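Local coordinates for protein acid phosphatase (Bacillus anthracis, PDB 2I33) that probably hydrolyses phosphate monoesters at acidic pH as a magnesium-binding class C acid phosphatase of the HAD superfamily, at residues Tyr121-Arg126 with Glu166-Thr171; Asp18-Ala23 with Met79-Gly84. All coordinates share one frame; numbering follows the deposited sequence.

Contact 1: Tyr121-Arg126 with Glu166-Thr171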
loop_
_atom_site.group_PDB
_atom_site.type_symbol
_atom_site.label_atom_id
_atom_site.label_comp_id
_atom_site.label_asym_id
_atom_site.label_seq_id
_atom_site.Cartn_x
_atom_site.Cartn_y
_atom_site.Cartn_z
ATOM N N TYR A 121 -17.845 -11.446 8.397
ATOM C CA TYR A 121 -17.495 -11.149 9.783
ATOM C C TYR A 121 -16.515 -10.024 9.834
ATOM O O TYR A 121 -15.477 -10.068 9.195
ATOM C CB TYR A 121 -16.957 -12.364 10.495
ATOM C CG TYR A 121 -18.090 -13.331 10.563
ATOM C CD1 TYR A 121 -19.052 -13.217 11.550
ATOM C CD2 TYR A 121 -18.273 -14.285 9.568
ATOM C CE1 TYR A 121 -20.150 -14.065 11.570
ATOM C CE2 TYR A 121 -19.336 -15.121 9.576
ATOM C CZ TYR A 121 -20.276 -15.020 10.571
ATOM O OH TYR A 121 -21.344 -15.891 10.557
ATOM N N TYR A 122 -16.915 -8.983 10.542
ATOM C CA TYR A 122 -16.050 -7.834 10.775
ATOM C C TYR A 122 -15.355 -8.079 12.106
ATOM O O TYR A 122 -15.942 -7.880 13.159
ATOM C CB TYR A 122 -16.845 -6.535 10.843
ATOM C CG TYR A 122 -17.734 -6.282 9.646
ATOM C CD1 TYR A 122 -17.224 -5.779 8.482
ATOM C CD2 TYR A 122 -19.105 -6.558 9.693
ATOM C CE1 TYR A 122 -18.021 -5.528 7.395
ATOM C CE2 TYR A 122 -19.903 -6.329 8.607
ATOM C CZ TYR A 122 -19.359 -5.806 7.460
ATOM O OH TYR A 122 -20.155 -5.560 6.369
ATOM N N ILE A 123 -14.086 -8.489 12.054
ATOM C CA ILE A 123 -13.314 -8.755 13.255
ATOM C C ILE A 123 -12.390 -7.558 13.432
ATOM O O ILE A 123 -11.462 -7.385 12.674
ATOM C CB ILE A 123 -12.538 -10.073 13.133
ATOM C CG1 ILE A 123 -13.528 -11.217 12.888
ATOM C CG2 ILE A 123 -11.719 -10.316 14.406
ATOM C CD1 ILE A 123 -12.888 -12.577 12.668
ATOM N N SER A 124 -12.659 -6.773 14.469
ATOM C CA SER A 124 -12.048 -5.464 14.665
ATOM C C SER A 124 -11.632 -5.283 16.106
ATOM O O SER A 124 -12.309 -5.775 17.004
ATOM C CB SER A 124 -13.079 -4.395 14.315
ATOM O OG SER A 124 -12.712 -3.135 14.829
ATOM N N ASN A 125 -10.512 -4.595 16.342
ATOM C CA ASN A 125 -10.078 -4.296 17.693
ATOM C C ASN A 125 -10.611 -2.990 18.291
ATOM O O ASN A 125 -10.154 -2.555 19.350
ATOM C CB ASN A 125 -8.561 -4.431 17.815
ATOM C CG ASN A 125 -8.113 -5.865 17.641
ATOM O OD1 ASN A 125 -8.941 -6.766 17.695
ATOM N ND2 ASN A 125 -6.815 -6.087 17.446
ATOM N N ARG A 126 -11.653 -2.434 17.670
ATOM C CA ARG A 126 -12.552 -1.583 18.439
ATOM C C ARG A 126 -13.016 -2.362 19.662
ATOM O O ARG A 126 -13.079 -3.608 19.655
ATOM C CB ARG A 126 -13.743 -1.159 17.603
ATOM C CG ARG A 126 -13.394 -0.186 16.514
ATOM C CD ARG A 126 -14.491 -0.047 15.533
ATOM N NE ARG A 126 -14.134 1.011 14.603
ATOM C CZ ARG A 126 -14.883 2.060 14.298
ATOM N NH1 ARG A 126 -16.086 2.215 14.810
ATOM N NH2 ARG A 126 -14.389 2.990 13.492
ATOM N N GLU A 166 -11.001 -18.078 15.096
ATOM C CA GLU A 166 -11.215 -19.484 15.368
ATOM C C GLU A 166 -12.711 -19.743 15.560
ATOM O O GLU A 166 -13.213 -20.758 15.083
ATOM C CB GLU A 166 -10.392 -19.926 16.578
ATOM C CG GLU A 166 -10.323 -21.443 16.764
ATOM C CD GLU A 166 -11.580 -22.019 17.373
ATOM O OE1 GLU A 166 -12.314 -21.256 18.044
ATOM O OE2 GLU A 166 -11.824 -23.242 17.209
ATOM N N LEU A 167 -13.413 -18.833 16.245
ATOM C CA LEU A 167 -14.859 -18.940 16.447
ATOM C C LEU A 167 -15.589 -18.975 15.122
ATOM O O LEU A 167 -16.477 -19.809 14.923
ATOM C CB LEU A 167 -15.402 -17.776 17.275
ATOM N N VAL A 168 -15.219 -18.073 14.219
ATOM C CA VAL A 168 -15.851 -18.066 12.910
ATOM C C VAL A 168 -15.567 -19.363 12.167
ATOM O O VAL A 168 -16.461 -19.921 11.534
ATOM C CB VAL A 168 -15.404 -16.885 12.052
ATOM C CG1 VAL A 168 -15.925 -17.068 10.631
ATOM C CG2 VAL A 168 -15.934 -15.605 12.654
ATOM N N SER A 169 -14.316 -19.815 12.226
ATOM C CA SER A 169 -13.887 -21.000 11.480
ATOM C C SER A 169 -14.607 -22.236 11.992
ATOM O O SER A 169 -14.638 -23.280 11.318
ATOM C CB SER A 169 -12.369 -21.204 11.587
ATOM O OG SER A 169 -12.037 -21.848 12.832
ATOM N N GLN A 170 -15.190 -22.127 13.183
ATOM C CA GLN A 170 -15.977 -23.230 13.718
ATOM C C GLN A 170 -17.193 -23.511 12.835
ATOM O O GLN A 170 -17.551 -24.645 12.632
ATOM C CB GLN A 170 -16.477 -22.949 15.135
ATOM C CG GLN A 170 -15.380 -22.772 16.179
ATOM C CD GLN A 170 -15.934 -22.710 17.593
ATOM O OE1 GLN A 170 -17.084 -23.150 17.855
ATOM N NE2 GLN A 170 -15.118 -22.157 18.523
ATOM N N THR A 171 -17.804 -22.458 12.294
ATOM C CA THR A 171 -19.076 -22.588 11.587
ATOM C C THR A 171 -18.941 -22.300 10.105
ATOM O O THR A 171 -19.817 -22.632 9.309
ATOM C CB THR A 171 -20.078 -21.626 12.204
ATOM O OG1 THR A 171 -19.469 -20.341 12.362
ATOM C CG2 THR A 171 -20.540 -22.178 13.584
#

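Contact 2: Asp18-Ala23 with Met79-Gly84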
loop_
_atom_site.group_PDB
_atom_site.type_symbol
_atom_site.label_atom_id
_atom_site.label_comp_id
_atom_site.label_asym_id
_atom_site.label_seq_id
_atom_site.Cartn_x
_atom_site.Cartn_y
_atom_site.Cartn_z
ATOM N N ASP A 18 4.195 15.124 14.032
ATOM C CA ASP A 18 4.632 15.728 12.783
ATOM C C ASP A 18 5.259 14.655 11.906
ATOM O O ASP A 18 5.195 14.730 10.684
ATOM C CB ASP A 18 5.656 16.845 13.012
ATOM C CG ASP A 18 5.012 18.179 13.430
ATOM O OD1 ASP A 18 3.761 18.273 13.427
ATOM O OD2 ASP A 18 5.789 19.120 13.702
ATOM N N GLN A 19 5.859 13.657 12.533
ATOM C CA GLN A 19 6.493 12.574 11.770
ATOM C C GLN A 19 5.521 11.707 10.975
ATOM O O GLN A 19 5.944 10.950 10.072
ATOM C CB GLN A 19 7.349 11.729 12.715
ATOM C CG GLN A 19 8.485 12.529 13.322
ATOM C CD GLN A 19 9.283 11.738 14.321
ATOM O OE1 GLN A 19 9.059 10.548 14.475
ATOM N NE2 GLN A 19 10.249 12.380 14.973
ATOM N N GLN A 20 4.224 11.821 11.293
ATOM C CA GLN A 20 3.104 11.089 10.657
ATOM C C GLN A 20 2.595 11.778 9.403
ATOM O O GLN A 20 1.782 11.213 8.647
ATOM C CB GLN A 20 1.861 11.092 11.567
ATOM C CG GLN A 20 2.036 10.729 13.018
ATOM C CD GLN A 20 0.718 10.810 13.795
ATOM O OE1 GLN A 20 -0.347 11.159 13.241
ATOM N NE2 GLN A 20 0.779 10.489 15.086
ATOM N N LEU A 21 2.983 13.028 9.236
ATOM C CA LEU A 21 2.273 13.891 8.321
ATOM C C LEU A 21 2.204 13.344 6.907
ATOM O O LEU A 21 1.110 13.222 6.354
ATOM C CB LEU A 21 2.837 15.292 8.343
ATOM C CG LEU A 21 1.821 16.326 7.885
ATOM C CD1 LEU A 21 2.181 17.714 8.415
ATOM C CD2 LEU A 21 1.700 16.329 6.396
ATOM N N MET A 22 3.339 12.965 6.329
ATOM C CA MET A 22 3.320 12.456 4.956
ATOM C C MET A 22 2.520 11.161 4.822
ATOM O O MET A 22 1.752 10.979 3.879
ATOM C CB MET A 22 4.741 12.233 4.472
ATOM C CG MET A 22 5.416 13.506 4.177
ATOM S SD MET A 22 4.628 14.388 2.812
ATOM C CE MET A 22 5.423 13.599 1.425
ATOM N N ALA A 23 2.698 10.253 5.771
ATOM C CA ALA A 23 1.912 9.016 5.749
ATOM C C ALA A 23 0.410 9.325 5.741
ATOM O O ALA A 23 -0.360 8.727 4.972
ATOM C CB ALA A 23 2.250 8.173 6.914
ATOM N N MET A 79 -6.404 14.999 12.896
ATOM C CA MET A 79 -6.618 15.728 14.137
ATOM C C MET A 79 -5.364 15.647 15.004
ATOM O O MET A 79 -4.968 16.637 15.611
ATOM C CB MET A 79 -7.827 15.176 14.895
ATOM C CG MET A 79 -8.145 15.878 16.197
ATOM S SD MET A 79 -7.150 15.298 17.591
ATOM C CE MET A 79 -7.578 13.575 17.681
ATOM N N SER A 80 -4.745 14.473 15.066
ATOM C CA SER A 80 -3.542 14.334 15.883
ATOM C C SER A 80 -2.402 15.202 15.379
ATOM O O SER A 80 -1.684 15.794 16.146
ATOM C CB SER A 80 -3.049 12.893 15.930
ATOM O OG SER A 80 -3.961 12.110 16.667
ATOM N N VAL A 81 -2.232 15.255 14.071
ATOM C CA VAL A 81 -1.262 16.169 13.481
ATOM C C VAL A 81 -1.563 17.627 13.854
ATOM O O VAL A 81 -0.668 18.385 14.239
ATOM C CB VAL A 81 -1.211 16.011 11.936
ATOM C CG1 VAL A 81 -0.323 17.071 11.307
ATOM C CG2 VAL A 81 -0.730 14.624 11.554
ATOM N N LYS A 82 -2.821 18.027 13.764
ATOM C CA LYS A 82 -3.171 19.418 14.042
ATOM C C LYS A 82 -3.027 19.828 15.508
ATOM O O LYS A 82 -2.641 20.962 15.820
ATOM C CB LYS A 82 -4.568 19.689 13.523
ATOM C CG LYS A 82 -4.610 19.607 12.003
ATOM C CD LYS A 82 -5.961 20.046 11.468
ATOM C CE LYS A 82 -6.091 19.737 9.988
ATOM N NZ LYS A 82 -7.451 20.090 9.471
ATOM N N THR A 83 -3.330 18.905 16.411
ATOM C CA THR A 83 -3.351 19.192 17.840
ATOM C C THR A 83 -2.020 18.855 18.509
ATOM O O THR A 83 -1.746 19.280 19.636
ATOM C CB THR A 83 -4.438 18.398 18.549
ATOM O OG1 THR A 83 -4.180 17.001 18.410
ATOM C CG2 THR A 83 -5.828 18.732 17.972
ATOM N N GLY A 84 -1.228 18.050 17.814
ATOM C CA GLY A 84 0.007 17.527 18.360
ATOM C C GLY A 84 -0.185 16.427 19.386
ATOM O O GLY A 84 0.768 16.060 20.091
HETATM O O HOH W 1 1.777 17.546 14.804
#

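Contact 1: Tyr121-Arg126 with Glu166-Thr171
The carbonyl oxygen of V168, the residue whose side chain lies against Y121, accepts the backbone N of T171 (O to N, 3.0 Å) within helix 162-171. Along the same helix, Q170 NE2 reaches back to E166 OE1 at 3.0 Å; the bond is nearly straight at 170°, with the carboxylate oxygen close to the amide plane of Q170 and approached on its syn side. Between Y121-R126 and E166-T171 the contact is apolar. CG1 of V168 is anti to the backbone N (chi1 171°), which turns CG2 over one face of the Y121 ring. That methyl sits 3.8 Å from Y121 CG and 4.1 Å from the ring centroid, a CH-pi contact displaced toward the rim, while V168 CG1 meets the ring at CD2, also 3.8 Å away. The same CG2 comes within 4.3 Å of I123 CD1, so one valine methyl spans two residues of the strand that point toward the helix. Elsewhere the Y121 ring stacks on H150 and meets H172 edge-to-face. Further along the segment, S124 OG accepts the backbone N of R126 at 3.1 Å, forming an ST turn, and R126 bridges to D67, a ligand of the magnesium ion. Helix 162-171 belongs to the crossover from strand 151-154 to strand 172-179, and V168 is one point where it packs on the parallel sheet of the HAD fold. Y121, I123 and V168 thus meet through buried apolar surface, while R164, one turn before V168, adds polar links to S124 O and N125 OD1.

Contact 2: Asp18-Ala23 with Met79-Gly84
Q20 and L21, where the helical backbone of D18-Q20 runs into helix 21-29, lie against S80 and V81 in the last turn of helix 74-83. In D18-A23 the backbone is tied by L21 N to D18 O at 3.1 Å. In the other segment M79 O takes two donors from T83, its backbone N and its OG1, each at 2.9 Å, before the chain leaves the helix at G84 with a positive phi of 75°. Across the interface, the isobutyl group of L21 and the isopropyl group of V81 meet at about a right angle, L21 CD1 lying 3.9 Å from V81 CG1. With CG1 anti to the backbone N (chi1 173°), V81 turns that methyl to L21 and CG2 to the side chain of Q20, which is extended beyond CG and slides past V81 in the opposite direction. The hydroxyl of S80 is bonded to K85 O. At the margin a water bridges D18 OD1 (2.5 Å) and V81 O (2.6 Å), donating to both over rather short distances. Around this buried packing, Q19 bonds to R242 and D239 of helix 235-244, while L21 also packs on H243 of the second subunit, and M79 and K82 touch S248 of that subunit. The contact thus joins the start of helix 21-29 to the end of helix 74-83 at the subunit interface.

Overall arrangement
From the N terminus, D18-A23 opens contact 2, and the chain returns to M79-G84 only after helix 31-54, strand 59-64 and the magnesium ligands D65 and D67. That loop is closed before contact 1 begins at strand 119-125, whose own loop passes through helix 131-141 and strand 151-154 and ends on helix 162-171. The two loops therefore follow in series, neither nested nor crossed. The centres of contact 1 and contact 2 are 32 Å apart, on opposite sides of the chain's centre, and their nearest atoms are about 13 Å apart. Contact 1 ties a crossover helix to the central parallel sheet; contact 2 joins two helices at the dimer side of the molecule.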